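Local coordinates for protein N-acetylcysteine deacetylase (Bacillus subtilis, PDB 1YSJ) that probably hydrolyses N-acetylcysteine to cysteine and acetate with a pair of divalent metal ions, in a pathway that recovers sulfur from S-(2-succino)cysteine, at residues K57-L62 with I69-Q74; P90-R95 with E394-V399; H127-I132 with E383-A388; A135-Q140 with V387-F392; I192-G197 with N326-A331. The protein carries 1 engineered substitution. All coordinates share one frame; numbering follows the deposited sequence.

Interaction 1: K57-L62 with I69-Q74; sequences KIRRWL and ILDVPQ
R59 and L62, one turn apart on helix 57-62, take up the I69 side chain from the chain that follows this helix. At R59 the side chain starts with CG anti to the backbone N (chi1 -154°) and runs extended to NE, which carries the guanidinium out over I69. The methyl CG2 of I69 lies under one face of that group, off-centre toward the rim, with CG2 3.6 Å from R59 CZ. Since R59 was modelled in two conformers, this contact over the face describes one of them. In it D71 OD2 stands near the guanidinium plane at its edge, but at 4.4 Å from R59 NH1 the opposite charges are too far apart for a salt bridge. The other branch of I69 goes to the helix itself: its CD1 is 3.4 Å from the carbonyl O of R59 and 3.8 Å from CG of the same residue. L62 closes the group, its CB 3.8 Å from I69 CD1. With an alanine in place of I69 the CG2 methyl and the CG1-CD1 arm are gone, which would probably leave the R59 guanidinium without the methyl under its face and open a gap beside L62 CB. Beyond the contact, L70 bonds through its backbone to I80 of strand 79-84, while the buried side of helix 52-64 rests on helix 28-43 through W61 and on helix 124-139 through I58, W61 and L62. I58 also touches V79, and the chain beyond I69 continues from edge strand 68-69, so the contact lies at one margin of the mixed sheet.

Interaction 2: P90-R95 with E394-V399; sequences PVIAIR and ELAVIV
Helix-on-sheet packing of an alpha/beta domain is what joins I92 and I94 of strand 91-95 to A396 and V399 of helix 394-399. The strand and helix run nearly antiparallel, at 160°, with their axes 10.0 Å apart, so the earlier strand residue meets the later helix residue. I92 reaches across with both branches. Its CG1 takes the crowded position between the backbone N and the carbonyl carbon (chi1 63°), which sends CD1 to the helix backbone, 3.9 Å from A396 CA and 4.0 Å from A396 O. Its CG2 branch meets V399, the methyls CG2 and CG1 being 4.2 Å apart. Two residues along the strand, I94 sends CD1 to A396 CB at 4.1 Å. The alanine methyl therefore sits against two isoleucine ends, with I92 CD1 4.2 Å from A396 CB. Strand alternation puts A93 and R95 on the other face of the sheet, where R95 forms salt bridges with E349 and D350. On the helix side, L395 and I398 turn to helix 325-334, and E394 pairs with R334 and R141. No hydrogen bond crosses between the two segments: all four touching residues are buried and bring only apolar side chains, so the fit rests on methyl shape and exclusion of water, while the charged groups nearby find their mates elsewhere.

Interaction 3: H127-I132 with E383-A388; sequences HTASII and EALTVA
S130 and L385 bury the most surface here, with A388 next, and the three bring two helices close: their axes approach to 8.6 Å at a crossing angle of -50°, and S130 CA lies 5.3 Å from L385 CA. The S130 side chain enters between L385 and A388, which stand one turn apart on the second helix. Its OG is 3.4 Å from the methyl CD2 of L385 and 3.5 Å from A388 CB, while S130 CB meets A388 CB at 3.8 Å. These are packing contacts. The hydroxyl has its polar partner within its own helix: with OG beside the backbone N (chi1 -70°), it hydrogen-bonds F126 O one turn back, so a buried polar group is satisfied without drawing on the other helix. L385 contributes a single branch. Its CD2 lies along the flank of helix 127-132, also 3.9 Å from A129 CB, and so covers two consecutive residues. A388 has only a methyl to place, and such short side chains on both helices permit the close backbone approach. Below the crossing, M181 of strand 175-184 touches S130, I131 and A388, seating the helix pair on the mixed sheet. H127, in the same segment, bonds D97 and the backbone of N183 and meets the ring of nickel ligand H182 edge-to-face, so this helix also backs the metal centre, although S130 itself is about 13 Å from a nickel ion. On another flank T128 and I132 rest on helix 28-43.

Interaction 4: A135-Q140 with V387-F392; sequences AMLLNQ and VASQYF
L137 reaches from one helix to S389 and Q390 on the other, and a single methyl, CD1, does the touching. The apolar part is carbon against carbon: CD1 lies 3.9 Å from Q390 CA and 4.2 Å from Q390 CG, with S389 CB further off at 4.4 Å. CG of L137 is anti to its carbonyl carbon (chi1 -63°) and the chain goes on extended, which carries this methyl across chiefly to the backbone of S389 and Q390. The second kind of contact is methyl against peptide group, with L137 CD1 3.7 Å from S389 O. That oxygen has a polar partner too, the hydroxyl of T134, one turn before L137 on the same helix, so a hydrogen bond between the same two helices runs beside the leucine. The S389 hydroxyl is engaged within its own helix, by L385 O and T386 O. Around the contact, L137 and M136 also touch F30 of helix 28-43, and S389 touches L34 there, making a three-helix junction. F392 turns inward to I131 and T134 and to V363 and M365 of strand 360-366, whereas Y391 points to helix 325-334, its OH hydrogen-bonded to A328 O.

Interaction 5: I192-G197 with N326-A331; sequences IGVKEG and NAASEA
V194 straddles one side of helix 326-331 with its two methyls, meeting A328 and S329. With CG1 anti to the backbone N (chi1 170°), the fork of the valine spreads over consecutive helix residues: CG2 goes to A328 CB at 4.3 Å, and CG1 goes to S329 OG at 4.4 Å. Both are loose van der Waals contacts. The S329 hydroxyl is turned back along its own helix to bond L325 O, so its contact with V194 is plain van der Waals. A328, pointing at the strand with nothing beyond CB, also rests on F361 of strand 360-366. Further along, K195 curls back instead of extending: bends late in its chain bring NZ to E196 O at 2.8 Å, with a C=O...N angle of 154°, and NZ also bonds P198 O, both carbonyls lying in the chain just after strand 191-194. Strand 191-194 lies between strands 360-366 and 338-341 in the mixed sheet, and helix 325-334 covers it just before the chain enters the parallel strand 338-341. Together they form a beta-alpha-beta connection interrupted by a second domain with its own four-stranded sheet, consistent with the inserted dimerisation domain of M20 peptidases.

Overall arrangement
From the N terminus, interaction 1 closes first, a short local loop from helix 52-64 to the chain after edge strand 68-69, in series with all the rest. Strand 91-97 then opens interaction 2, which closes only at the C-terminal helix 384-402 and so encloses interactions 3, 4 and 5. Helix 124-139 opens interactions 3 and 4, both ending on that same last helix, where they share V387 and A388. Interaction 5 is nested inside interactions 2, 3 and 4, and its loop encloses the inserted four-stranded domain. Helix 384-402 is therefore the common tie, joining the sheet, helix 124-139 and helix 325-334, while W61 against I132 links interaction 1 to interaction 3.

Interaction 1: K57-L62 with I69-Q74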
# COMPACT_ATOMS: atom_id res chain seq x y z
N LYS A 57 7.49 -1.06 43.65
CA LYS A 57 6.72 -1.98 44.48
C LYS A 57 7.44 -3.31 44.69
O LYS A 57 7.52 -3.79 45.82
CB LYS A 57 5.32 -2.22 43.89
CG LYS A 57 4.37 -1.04 44.06
CD LYS A 57 3.28 -1.04 43.00
CE LYS A 57 2.38 0.18 43.15
NZ LYS A 57 1.29 0.20 42.14
N ILE A 58 7.98 -3.87 43.61
CA ILE A 58 8.76 -5.11 43.66
C ILE A 58 9.94 -4.99 44.63
O ILE A 58 10.12 -5.85 45.49
CB ILE A 58 9.23 -5.56 42.25
CG1 ILE A 58 8.03 -5.84 41.34
CG2 ILE A 58 10.11 -6.81 42.33
CD1 ILE A 58 8.38 -5.83 39.87
N ARG A 59 10.72 -3.92 44.48
CA ARG A 59 11.86 -3.62 45.36
C ARG A 59 11.43 -3.63 46.83
O ARG A 59 11.99 -4.36 47.64
CB ARG A 59 12.46 -2.26 45.00
CG ARG A 59 13.94 -2.09 45.35
CD ARG A 59 14.54 -0.87 44.64
NE ARG A 59 15.98 -0.75 44.85
CZ ARG A 59 16.91 -1.11 43.96
NH1 ARG A 59 18.20 -0.96 44.26
NH2 ARG A 59 16.58 -1.61 42.78
N ARG A 60 10.42 -2.83 47.14
CA ARG A 60 9.89 -2.73 48.49
C ARG A 60 9.45 -4.08 49.08
O ARG A 60 9.76 -4.39 50.23
CB ARG A 60 8.73 -1.72 48.52
CG ARG A 60 7.78 -1.84 49.71
CD ARG A 60 6.97 -0.58 49.93
NE ARG A 60 6.21 -0.16 48.75
CZ ARG A 60 4.96 -0.55 48.47
NH1 ARG A 60 4.31 -1.38 49.28
NH2 ARG A 60 4.36 -0.10 47.38
N TRP A 61 8.74 -4.86 48.28
CA TRP A 61 8.19 -6.16 48.70
C TRP A 61 9.26 -7.20 49.04
O TRP A 61 9.09 -7.99 49.97
CB TRP A 61 7.19 -6.70 47.67
CG TRP A 61 5.91 -5.90 47.59
CD1 TRP A 61 5.32 -5.17 48.60
CD2 TRP A 61 5.05 -5.75 46.45
NE1 TRP A 61 4.16 -4.58 48.15
CE2 TRP A 61 3.97 -4.92 46.84
CE3 TRP A 61 5.10 -6.24 45.13
CZ2 TRP A 61 2.94 -4.58 45.96
CZ3 TRP A 61 4.07 -5.89 44.25
CH2 TRP A 61 3.00 -5.07 44.68
N LEU A 62 10.36 -7.18 48.29
CA LEU A 62 11.50 -8.07 48.55
C LEU A 62 12.32 -7.62 49.76
O LEU A 62 12.79 -8.44 50.55
CB LEU A 62 12.38 -8.19 47.30
CG LEU A 62 11.71 -8.76 46.04
CD1 LEU A 62 12.46 -8.35 44.77
CD2 LEU A 62 11.54 -10.27 46.10
N ILE A 69 18.69 -7.12 47.14
CA ILE A 69 18.48 -6.60 45.80
C ILE A 69 19.81 -6.15 45.21
O ILE A 69 20.55 -5.38 45.82
CB ILE A 69 17.39 -5.49 45.79
CG1 ILE A 69 16.01 -6.15 45.74
CG2 ILE A 69 17.56 -4.55 44.60
CD1 ILE A 69 14.99 -5.49 46.59
N LEU A 70 20.11 -6.67 44.02
CA LEU A 70 21.33 -6.33 43.30
C LEU A 70 21.26 -4.94 42.70
O LEU A 70 20.22 -4.51 42.19
CB LEU A 70 21.64 -7.38 42.23
CG LEU A 70 22.54 -8.57 42.62
CD1 LEU A 70 22.51 -8.92 44.11
CD2 LEU A 70 22.23 -9.80 41.77
N ASP A 71 22.39 -4.23 42.76
CA ASP A 71 22.48 -2.88 42.24
C ASP A 71 22.85 -2.93 40.76
O ASP A 71 23.98 -3.29 40.40
CB ASP A 71 23.52 -2.08 43.04
CG ASP A 71 23.39 -0.58 42.85
OD1 ASP A 71 24.44 0.09 42.74
OD2 ASP A 71 22.25 -0.08 42.81
N VAL A 72 21.89 -2.61 39.91
CA VAL A 72 22.08 -2.62 38.46
C VAL A 72 21.58 -1.29 37.90
O VAL A 72 20.45 -1.20 37.42
CB VAL A 72 21.33 -3.82 37.78
CG1 VAL A 72 21.76 -3.97 36.32
CG2 VAL A 72 21.59 -5.12 38.53
N PRO A 73 22.43 -0.24 37.98
CA PRO A 73 22.01 1.12 37.63
C PRO A 73 21.56 1.28 36.18
O PRO A 73 20.69 2.11 35.89
CB PRO A 73 23.26 1.96 37.91
CG PRO A 73 24.13 1.11 38.77
CD PRO A 73 23.85 -0.29 38.37
N GLN A 74 22.15 0.49 35.28
CA GLN A 74 21.79 0.51 33.86
C GLN A 74 20.33 0.09 33.60
O GLN A 74 19.74 0.49 32.60
CB GLN A 74 22.77 -0.33 33.02
CG GLN A 74 22.48 -0.34 31.51
CD GLN A 74 23.66 -0.77 30.66
OE1 GLN A 74 24.04 -1.95 30.64
NE2 GLN A 74 24.24 0.18 29.94

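Interaction 2: P90-R95 with E394-V399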
# COMPACT_ATOMS: atom_id res chain seq x y z
N PRO A 90 26.78 -23.30 42.08
CA PRO A 90 26.36 -22.62 40.85
C PRO A 90 25.27 -21.58 41.10
O PRO A 90 24.55 -21.64 42.11
CB PRO A 90 25.82 -23.77 39.98
CG PRO A 90 25.61 -24.92 40.90
CD PRO A 90 26.56 -24.75 42.03
N VAL A 91 25.17 -20.63 40.18
CA VAL A 91 24.12 -19.61 40.21
C VAL A 91 23.10 -19.94 39.13
O VAL A 91 23.46 -20.15 37.97
CB VAL A 91 24.69 -18.19 39.97
CG1 VAL A 91 23.59 -17.14 40.08
CG2 VAL A 91 25.82 -17.89 40.94
N ILE A 92 21.83 -20.01 39.52
CA ILE A 92 20.74 -20.16 38.55
C ILE A 92 19.79 -18.97 38.63
O ILE A 92 19.77 -18.24 39.62
CB ILE A 92 19.98 -21.51 38.70
CG1 ILE A 92 19.28 -21.61 40.07
CG2 ILE A 92 20.91 -22.70 38.45
CD1 ILE A 92 18.10 -22.56 40.08
N ALA A 93 19.00 -18.78 37.57
CA ALA A 93 18.14 -17.61 37.50
C ALA A 93 16.68 -18.00 37.30
O ALA A 93 16.38 -19.01 36.68
CB ALA A 93 18.61 -16.67 36.39
N ILE A 94 15.79 -17.19 37.87
CA ILE A 94 14.35 -17.35 37.68
C ILE A 94 13.77 -16.02 37.21
O ILE A 94 13.98 -14.97 37.83
CB ILE A 94 13.64 -17.86 38.96
CG1 ILE A 94 14.17 -19.24 39.35
CG2 ILE A 94 12.12 -17.91 38.73
CD1 ILE A 94 13.68 -19.74 40.71
N ARG A 95 13.05 -16.06 36.10
CA ARG A 95 12.65 -14.84 35.41
C ARG A 95 11.14 -14.62 35.42
O ARG A 95 10.37 -15.55 35.17
CB ARG A 95 13.20 -14.87 33.98
CG ARG A 95 12.86 -13.67 33.11
CD ARG A 95 11.51 -13.85 32.42
NE ARG A 95 11.47 -13.14 31.15
CZ ARG A 95 10.60 -13.39 30.18
NH1 ARG A 95 9.67 -14.32 30.33
NH2 ARG A 95 10.66 -12.69 29.06
N GLU A 394 10.51 -25.24 44.44
CA GLU A 394 10.93 -26.64 44.49
C GLU A 394 11.86 -26.98 43.33
O GLU A 394 12.82 -27.73 43.50
CB GLU A 394 9.71 -27.57 44.51
CG GLU A 394 10.01 -28.95 45.09
CD GLU A 394 10.44 -28.91 46.56
OE1 GLU A 394 9.92 -28.07 47.33
OE2 GLU A 394 11.30 -29.74 46.94
N LEU A 395 11.57 -26.41 42.16
CA LEU A 395 12.42 -26.56 40.98
C LEU A 395 13.84 -26.04 41.24
O LEU A 395 14.82 -26.71 40.91
CB LEU A 395 11.80 -25.86 39.77
CG LEU A 395 12.54 -25.94 38.42
CD1 LEU A 395 12.58 -27.37 37.89
CD2 LEU A 395 11.90 -25.01 37.41
N ALA A 396 13.94 -24.86 41.84
CA ALA A 396 15.23 -24.26 42.19
C ALA A 396 16.08 -25.17 43.07
O ALA A 396 17.27 -25.36 42.81
CB ALA A 396 15.02 -22.91 42.87
N VAL A 397 15.46 -25.73 44.11
CA VAL A 397 16.14 -26.66 45.02
C VAL A 397 16.61 -27.93 44.29
O VAL A 397 17.74 -28.38 44.49
CB VAL A 397 15.23 -27.05 46.23
CG1 VAL A 397 15.87 -28.14 47.09
CG2 VAL A 397 14.91 -25.82 47.07
N ILE A 398 15.74 -28.48 43.44
CA ILE A 398 16.04 -29.69 42.68
C ILE A 398 17.14 -29.48 41.64
O ILE A 398 18.06 -30.30 41.53
CB ILE A 398 14.78 -30.29 42.02
CG1 ILE A 398 13.82 -30.82 43.08
CG2 ILE A 398 15.15 -31.41 41.05
CD1 ILE A 398 12.41 -31.08 42.58
N VAL A 399 17.06 -28.38 40.90
CA VAL A 399 18.07 -28.06 39.89
C VAL A 399 19.45 -27.91 40.52
O VAL A 399 20.41 -28.51 40.05
CB VAL A 399 17.69 -26.81 39.05
CG1 VAL A 399 18.85 -26.38 38.14
CG2 VAL A 399 16.47 -27.09 38.21

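Interaction 3: H127-I132 with E383-A388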
# COMPACT_ATOMS: atom_id res chain seq x y z
N HIS A 127 2.75 -13.40 36.85
CA HIS A 127 4.12 -13.91 36.80
C HIS A 127 4.98 -13.28 37.88
O HIS A 127 5.70 -13.98 38.59
CB HIS A 127 4.78 -13.68 35.43
CG HIS A 127 4.05 -14.32 34.29
ND1 HIS A 127 4.13 -13.83 33.00
CD2 HIS A 127 3.22 -15.38 34.24
CE1 HIS A 127 3.39 -14.58 32.21
NE2 HIS A 127 2.82 -15.52 32.93
N THR A 128 4.89 -11.95 37.98
CA THR A 128 5.65 -11.17 38.95
C THR A 128 5.34 -11.57 40.40
O THR A 128 6.25 -11.91 41.15
CB THR A 128 5.44 -9.64 38.74
OG1 THR A 128 5.97 -9.27 37.46
CG2 THR A 128 6.11 -8.82 39.84
N ALA A 129 4.06 -11.54 40.76
CA ALA A 129 3.63 -11.91 42.12
C ALA A 129 4.03 -13.34 42.50
O ALA A 129 4.48 -13.57 43.62
CB ALA A 129 2.14 -11.70 42.29
N SER A 130 3.90 -14.27 41.56
CA SER A 130 4.31 -15.67 41.74
C SER A 130 5.78 -15.81 42.08
O SER A 130 6.14 -16.49 43.04
CB SER A 130 4.01 -16.50 40.49
OG SER A 130 2.62 -16.69 40.32
N ILE A 131 6.63 -15.15 41.29
CA ILE A 131 8.08 -15.25 41.45
C ILE A 131 8.58 -14.47 42.68
O ILE A 131 9.65 -14.76 43.22
CB ILE A 131 8.84 -14.85 40.13
CG1 ILE A 131 8.44 -15.78 38.97
CG2 ILE A 131 10.36 -14.86 40.30
CD1 ILE A 131 8.53 -17.28 39.28
N ILE A 132 7.80 -13.48 43.13
CA ILE A 132 8.07 -12.85 44.42
C ILE A 132 7.76 -13.86 45.52
O ILE A 132 8.53 -14.00 46.48
CB ILE A 132 7.27 -11.54 44.63
CG1 ILE A 132 7.79 -10.43 43.72
CG2 ILE A 132 7.35 -11.09 46.09
CD1 ILE A 132 6.92 -9.18 43.69
N GLU A 383 -5.70 -18.97 42.18
CA GLU A 383 -5.22 -20.16 42.88
C GLU A 383 -3.88 -20.65 42.32
O GLU A 383 -3.11 -21.31 43.03
CB GLU A 383 -6.27 -21.29 42.83
CG GLU A 383 -7.61 -20.96 43.49
CD GLU A 383 -7.60 -21.09 45.02
OE1 GLU A 383 -6.51 -21.05 45.64
OE2 GLU A 383 -8.70 -21.22 45.60
N ALA A 384 -3.61 -20.31 41.07
CA ALA A 384 -2.34 -20.64 40.41
C ALA A 384 -1.13 -19.94 41.03
O ALA A 384 0.01 -20.34 40.79
CB ALA A 384 -2.42 -20.34 38.92
N LEU A 385 -1.39 -18.90 41.83
CA LEU A 385 -0.34 -18.17 42.54
C LEU A 385 0.37 -19.03 43.56
O LEU A 385 1.59 -18.93 43.73
CB LEU A 385 -0.92 -16.92 43.21
CG LEU A 385 -1.16 -15.70 42.33
CD1 LEU A 385 -2.13 -14.73 43.00
CD2 LEU A 385 0.16 -15.00 41.98
N THR A 386 -0.38 -19.89 44.24
CA THR A 386 0.20 -20.90 45.13
C THR A 386 1.00 -21.90 44.29
O THR A 386 2.18 -22.14 44.57
CB THR A 386 -0.90 -21.61 45.95
OG1 THR A 386 -1.63 -20.64 46.70
CG2 THR A 386 -0.31 -22.64 46.90
N VAL A 387 0.37 -22.46 43.26
CA VAL A 387 0.99 -23.44 42.38
C VAL A 387 2.35 -22.97 41.88
O VAL A 387 3.36 -23.65 42.07
CB VAL A 387 0.09 -23.81 41.17
CG1 VAL A 387 0.75 -24.88 40.30
CG2 VAL A 387 -1.30 -24.28 41.63
N ALA A 388 2.37 -21.80 41.26
CA ALA A 388 3.55 -21.29 40.58
C ALA A 388 4.68 -20.91 41.53
O ALA A 388 5.85 -21.17 41.24
CB ALA A 388 3.17 -20.10 39.69

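Interaction 4: A135-Q140 with V387-F392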
# COMPACT_ATOMS: atom_id res chain seq x y z
N ALA A 135 10.61 -16.30 45.78
CA ALA A 135 11.72 -15.68 46.51
C ALA A 135 11.47 -15.71 48.01
O ALA A 135 12.37 -16.02 48.79
CB ALA A 135 11.96 -14.26 46.01
N MSE A 136 10.23 -15.41 48.41
CA MSE A 136 9.85 -15.43 49.83
C MSE A 136 9.93 -16.82 50.45
O MSE A 136 10.39 -16.95 51.59
CB MSE A 136 8.45 -14.82 50.01
CG MSE A 136 8.43 -13.32 49.82
SE MSE A 136 6.66 -12.52 49.93
CE MSE A 136 7.15 -10.66 49.56
N LEU A 137 9.50 -17.84 49.71
CA LEU A 137 9.57 -19.22 50.18
C LEU A 137 11.02 -19.71 50.26
O LEU A 137 11.38 -20.44 51.18
CB LEU A 137 8.78 -20.16 49.26
CG LEU A 137 7.27 -20.02 49.10
CD1 LEU A 137 6.79 -20.97 48.01
CD2 LEU A 137 6.51 -20.28 50.40
N LEU A 138 11.83 -19.32 49.28
CA LEU A 138 13.22 -19.75 49.23
C LEU A 138 14.07 -19.02 50.26
O LEU A 138 15.09 -19.54 50.71
CB LEU A 138 13.80 -19.57 47.82
CG LEU A 138 13.42 -20.63 46.78
CD1 LEU A 138 13.96 -20.25 45.40
CD2 LEU A 138 13.91 -22.01 47.19
N ASN A 139 13.64 -17.81 50.62
CA ASN A 139 14.25 -17.02 51.68
C ASN A 139 14.26 -17.74 53.03
O ASN A 139 15.13 -17.49 53.87
CB ASN A 139 13.53 -15.67 51.79
CG ASN A 139 14.18 -14.73 52.80
OD1 ASN A 139 15.40 -14.51 52.77
ND2 ASN A 139 13.37 -14.17 53.69
N GLN A 140 13.29 -18.63 53.24
CA GLN A 140 13.20 -19.41 54.48
C GLN A 140 13.72 -20.83 54.29
O GLN A 140 13.52 -21.68 55.15
CB GLN A 140 11.75 -19.45 54.99
CG GLN A 140 11.03 -18.10 55.07
CD GLN A 140 11.62 -17.14 56.10
OE1 GLN A 140 11.78 -15.95 55.82
NE2 GLN A 140 11.94 -17.65 57.29
N VAL A 387 0.37 -22.46 43.26
CA VAL A 387 0.99 -23.44 42.38
C VAL A 387 2.35 -22.97 41.88
O VAL A 387 3.36 -23.65 42.07
CB VAL A 387 0.09 -23.81 41.17
CG1 VAL A 387 0.75 -24.88 40.30
CG2 VAL A 387 -1.30 -24.28 41.63
N ALA A 388 2.37 -21.80 41.26
CA ALA A 388 3.55 -21.29 40.58
C ALA A 388 4.68 -20.91 41.53
O ALA A 388 5.85 -21.17 41.24
CB ALA A 388 3.17 -20.10 39.69
N SER A 389 4.34 -20.28 42.65
CA SER A 389 5.35 -19.86 43.62
C SER A 389 6.05 -21.08 44.22
O SER A 389 7.28 -21.12 44.32
CB SER A 389 4.76 -18.96 44.71
OG SER A 389 3.63 -19.56 45.32
N GLN A 390 5.25 -22.09 44.58
CA GLN A 390 5.74 -23.35 45.12
C GLN A 390 6.54 -24.16 44.09
O GLN A 390 7.57 -24.75 44.43
CB GLN A 390 4.59 -24.21 45.65
CG GLN A 390 3.81 -23.61 46.81
CD GLN A 390 2.80 -24.59 47.41
OE1 GLN A 390 2.42 -24.47 48.58
NE2 GLN A 390 2.37 -25.57 46.62
N TYR A 391 6.05 -24.18 42.85
CA TYR A 391 6.70 -24.93 41.78
C TYR A 391 8.14 -24.50 41.53
O TYR A 391 9.04 -25.34 41.46
CB TYR A 391 5.90 -24.83 40.48
CG TYR A 391 6.52 -25.60 39.34
CD1 TYR A 391 6.40 -26.99 39.26
CD2 TYR A 391 7.25 -24.94 38.34
CE1 TYR A 391 6.98 -27.70 38.22
CE2 TYR A 391 7.83 -25.64 37.29
CZ TYR A 391 7.69 -27.03 37.24
OH TYR A 391 8.25 -27.74 36.20
N PHE A 392 8.35 -23.19 41.39
CA PHE A 392 9.66 -22.65 41.09
C PHE A 392 10.60 -22.68 42.29
O PHE A 392 11.82 -22.73 42.13
CB PHE A 392 9.55 -21.24 40.50
CG PHE A 392 9.19 -21.24 39.04
CD1 PHE A 392 7.86 -21.21 38.64
CD2 PHE A 392 10.19 -21.29 38.07
CE1 PHE A 392 7.53 -21.22 37.29
CE2 PHE A 392 9.86 -21.30 36.71
CZ PHE A 392 8.54 -21.27 36.32

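Interaction 5: I192-G197 with N326-A331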
# COMPACT_ATOMS: atom_id res chain seq x y z
N ILE A 192 1.27 -27.92 35.03
CA ILE A 192 2.44 -27.29 34.44
C ILE A 192 2.74 -27.94 33.08
O ILE A 192 2.82 -29.17 32.98
CB ILE A 192 3.67 -27.38 35.40
CG1 ILE A 192 3.44 -26.57 36.69
CG2 ILE A 192 4.95 -26.89 34.74
CD1 ILE A 192 2.90 -27.37 37.86
N GLY A 193 2.87 -27.12 32.04
CA GLY A 193 3.14 -27.61 30.68
C GLY A 193 4.63 -27.78 30.43
O GLY A 193 5.39 -26.82 30.54
N VAL A 194 5.03 -28.99 30.06
CA VAL A 194 6.44 -29.37 30.01
C VAL A 194 6.83 -30.08 28.70
O VAL A 194 6.24 -31.10 28.34
CB VAL A 194 6.81 -30.27 31.23
CG1 VAL A 194 8.20 -30.87 31.09
CG2 VAL A 194 6.71 -29.49 32.54
N LYS A 195 7.82 -29.52 27.99
CA LYS A 195 8.45 -30.21 26.85
C LYS A 195 9.91 -29.77 26.66
O LYS A 195 10.28 -28.64 26.98
CB LYS A 195 7.66 -30.01 25.55
CG LYS A 195 7.88 -28.67 24.85
CD LYS A 195 7.06 -28.54 23.56
CE LYS A 195 7.47 -29.54 22.48
NZ LYS A 195 8.87 -29.37 22.02
N GLU A 196 10.74 -30.68 26.14
CA GLU A 196 12.10 -30.34 25.72
C GLU A 196 12.06 -29.78 24.29
O GLU A 196 11.11 -30.03 23.54
CB GLU A 196 13.07 -31.53 25.86
CG GLU A 196 12.87 -32.69 24.87
CD GLU A 196 13.54 -34.01 25.32
OE1 GLU A 196 14.72 -34.01 25.73
OE2 GLU A 196 12.88 -35.06 25.23
N GLY A 197 13.08 -29.01 23.93
CA GLY A 197 13.19 -28.43 22.59
C GLY A 197 12.27 -27.25 22.35
O GLY A 197 11.91 -26.53 23.30
N ASN A 326 13.68 -33.72 33.58
CA ASN A 326 13.45 -34.53 34.76
C ASN A 326 13.13 -33.69 36.00
O ASN A 326 12.18 -33.99 36.73
CB ASN A 326 14.64 -35.46 35.04
CG ASN A 326 14.70 -36.66 34.09
OD1 ASN A 326 15.46 -37.59 34.32
ND2 ASN A 326 13.89 -36.63 33.03
N ALA A 327 13.92 -32.64 36.21
CA ALA A 327 13.71 -31.70 37.31
C ALA A 327 12.36 -30.99 37.24
O ALA A 327 11.69 -30.82 38.26
CB ALA A 327 14.85 -30.67 37.36
N ALA A 328 11.98 -30.58 36.03
CA ALA A 328 10.70 -29.89 35.79
C ALA A 328 9.52 -30.79 36.13
O ALA A 328 8.49 -30.30 36.60
CB ALA A 328 10.61 -29.40 34.36
N SER A 329 9.68 -32.09 35.90
CA SER A 329 8.64 -33.08 36.19
C SER A 329 8.56 -33.43 37.68
O SER A 329 7.47 -33.52 38.24
CB SER A 329 8.88 -34.36 35.38
OG SER A 329 8.82 -34.10 33.99
N GLU A 330 9.72 -33.65 38.31
CA GLU A 330 9.75 -34.05 39.72
C GLU A 330 9.38 -32.92 40.69
O GLU A 330 8.94 -33.20 41.80
CB GLU A 330 11.09 -34.71 40.10
CG GLU A 330 12.34 -33.86 39.95
CD GLU A 330 13.62 -34.65 40.24
OE1 GLU A 330 14.39 -34.92 39.29
OE2 GLU A 330 13.85 -35.01 41.42
N ALA A 331 9.54 -31.67 40.26
CA ALA A 331 9.11 -30.53 41.06
C ALA A 331 7.59 -30.51 41.23
O ALA A 331 7.09 -30.23 42.32
CB ALA A 331 9.61 -29.22 40.45